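Local coordinates for protein malyl-CoA lyase/beta-methylmalyl-CoA lyase (Methylobacterium extorquens, PDB 5UGR) that belongs to the HpcH/HpaI aldolase and citrate lyase family of TIM-barrel enzymes and carries a bound magnesium ion, at residues R15-V20 against G252-H257. Residues are numbered along the deposited sequence; the frame is centred on the assembly and turned at random.
Sequences RSELAV and GKWAIH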
loop_
_atom_site.group_PDB
_atom_site.type_symbol
_atom_site.label_atom_id
_atom_site.label_comp_id
_atom_site.label_asym_id
_atom_site.label_seq_id
_atom_site.Cartn_x
_atom_site.Cartn_y
_atom_site.Cartn_z
ATOM N N ARG A 15 0.570 -25.681 24.662
ATOM C CA ARG A 15 1.601 -25.359 25.656
ATOM C C ARG A 15 3.005 -25.836 25.274
ATOM O O ARG A 15 4.018 -25.187 25.567
ATOM C CB ARG A 15 1.217 -25.945 27.017
ATOM C CG ARG A 15 -0.099 -25.478 27.585
ATOM C CD ARG A 15 -0.562 -26.347 28.713
ATOM N NE ARG A 15 -0.707 -27.728 28.312
ATOM C CZ ARG A 15 -0.799 -28.751 29.158
ATOM N NH1 ARG A 15 -0.792 -28.575 30.478
ATOM N NH2 ARG A 15 -0.920 -29.971 28.692
ATOM N N SER A 16 3.041 -27.027 24.686
ATOM C CA SER A 16 4.250 -27.739 24.340
ATOM C C SER A 16 4.177 -28.186 22.906
ATOM O O SER A 16 3.140 -28.706 22.447
ATOM C CB SER A 16 4.441 -28.949 25.276
ATOM O OG SER A 16 3.299 -29.782 25.318
ATOM N N GLU A 17 5.285 -27.957 22.182
ATOM C CA GLU A 17 5.359 -28.328 20.752
ATOM C C GLU A 17 6.621 -29.127 20.562
ATOM O O GLU A 17 7.738 -28.573 20.595
ATOM C CB GLU A 17 5.330 -27.057 19.913
ATOM C CG GLU A 17 5.500 -27.263 18.418
ATOM C CD GLU A 17 5.237 -26.009 17.578
ATOM O OE1 GLU A 17 5.552 -26.006 16.343
ATOM O OE2 GLU A 17 4.691 -25.029 18.155
ATOM N N LEU A 18 6.451 -30.450 20.365
ATOM C CA LEU A 18 7.601 -31.358 20.285
ATOM C C LEU A 18 7.999 -31.569 18.836
ATOM O O LEU A 18 7.164 -31.938 18.006
ATOM C CB LEU A 18 7.227 -32.701 20.910
ATOM C CG LEU A 18 8.256 -33.811 20.845
ATOM C CD1 LEU A 18 9.413 -33.482 21.764
ATOM C CD2 LEU A 18 7.645 -35.136 21.244
ATOM N N ALA A 19 9.289 -31.366 18.563
ATOM C CA ALA A 19 9.902 -31.596 17.282
ATOM C C ALA A 19 10.433 -33.010 17.192
ATOM O O ALA A 19 11.221 -33.416 18.040
ATOM C CB ALA A 19 11.052 -30.644 17.105
ATOM N N VAL A 20 10.044 -33.734 16.148
ATOM C CA VAL A 20 10.489 -35.134 15.993
ATOM C C VAL A 20 10.988 -35.355 14.556
ATOM O O VAL A 20 10.208 -35.231 13.630
ATOM C CB VAL A 20 9.374 -36.129 16.306
ATOM C CG1 VAL A 20 9.951 -37.562 16.306
ATOM C CG2 VAL A 20 8.656 -35.835 17.605
ATOM N N GLY A 252 2.849 -20.948 24.352
ATOM C CA GLY A 252 3.564 -22.222 24.439
ATOM C C GLY A 252 4.971 -22.115 23.953
ATOM O O GLY A 252 5.417 -21.027 23.534
ATOM N N LYS A 253 5.701 -23.236 24.041
ATOM C CA LYS A 253 7.112 -23.272 23.671
ATOM C C LYS A 253 7.471 -24.649 23.141
ATOM O O LYS A 253 6.878 -25.701 23.524
ATOM C CB LYS A 253 8.022 -22.932 24.858
ATOM C CG LYS A 253 9.509 -22.759 24.561
ATOM C CD LYS A 253 10.288 -22.184 25.720
ATOM C CE LYS A 253 11.779 -22.125 25.473
ATOM N NZ LYS A 253 12.084 -21.359 24.239
ATOM N N TRP A 254 8.470 -24.636 22.234
ATOM C CA TRP A 254 8.967 -25.887 21.720
ATOM C C TRP A 254 9.678 -26.720 22.794
ATOM O O TRP A 254 10.339 -26.199 23.675
ATOM C CB TRP A 254 9.944 -25.689 20.565
ATOM C CG TRP A 254 9.326 -25.158 19.308
ATOM C CD1 TRP A 254 8.160 -24.438 19.153
ATOM C CD2 TRP A 254 9.924 -25.233 18.024
ATOM N NE1 TRP A 254 7.991 -24.102 17.833
ATOM C CE2 TRP A 254 9.067 -24.567 17.111
ATOM C CE3 TRP A 254 11.097 -25.794 17.559
ATOM C CZ2 TRP A 254 9.374 -24.465 15.767
ATOM C CZ3 TRP A 254 11.410 -25.703 16.241
ATOM C CH2 TRP A 254 10.566 -25.028 15.340
ATOM N N ALA A 255 9.574 -28.033 22.591
ATOM C CA ALA A 255 10.396 -29.029 23.244
ATOM C C ALA A 255 11.192 -29.751 22.150
ATOM O O ALA A 255 10.621 -30.301 21.199
ATOM C CB ALA A 255 9.546 -30.004 24.056
ATOM N N ILE A 256 12.493 -29.743 22.298
ATOM C CA ILE A 256 13.368 -30.472 21.369
ATOM C C ILE A 256 14.122 -31.584 22.093
ATOM O O ILE A 256 14.979 -32.249 21.495
ATOM C CB ILE A 256 14.311 -29.550 20.549
ATOM C CG1 ILE A 256 15.236 -28.740 21.427
ATOM C CG2 ILE A 256 13.532 -28.618 19.611
ATOM C CD1 ILE A 256 16.395 -28.135 20.626
ATOM N N HIS A 257 13.795 -31.792 23.354
ATOM C CA HIS A 257 14.271 -32.928 24.174
ATOM C C HIS A 257 13.125 -33.292 25.076
ATOM O O HIS A 257 12.381 -32.406 25.542
ATOM C CB HIS A 257 15.442 -32.472 25.006
ATOM C CG HIS A 257 16.078 -33.555 25.805
ATOM N ND1 HIS A 257 15.680 -33.885 27.092
ATOM C CD2 HIS A 257 17.106 -34.377 25.506
ATOM C CE1 HIS A 257 16.432 -34.874 27.538
ATOM N NE2 HIS A 257 17.308 -35.195 26.597
HETATM O O HOH W 1 13.882 -32.958 18.470
#
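Glu17 swings CG to the side opposite its own N (chi1 176°) and stays extended beyond it, which lays the chain alongside the indole of Trp254, whose CG stands opposite its carbonyl carbon, beside the backbone N (chi1 -69°). Glu17 CG lies over the face of the five-membered ring, 4.2 Å from its centroid, in a CH-pi contact. Farther out, the carboxylate is tilted 38° to the ring, with Glu17 CD 3.4 Å from Trp254 NE1. The two polar ends are held elsewhere: Glu17 OE2 takes a hydrogen bond with His14, and Trp254 NE1 one with Ser162. The pair projects into a TIM barrel, the indole about 6 Å from the magnesium ion, from strands 16-21 and 252-255, the first and last, whose parallel pairing closes the eight-stranded cylinder. In the backbone hydrogen bonds between them, Lys253 donates from N to Arg15 O and accepts at O from Glu17 N. Ala255 N then reaches Glu17 O at 2.8 Å, and Ala19 N meets Ala255 O almost straight down the carbonyl. On the outer face, where helix 259-268 packs, Leu18 CD1 rests 4.2 Å from Ala255 CB. Past the last backbone bond, a water donates to Ala19 O and, over a longer bond, to Ile256 O.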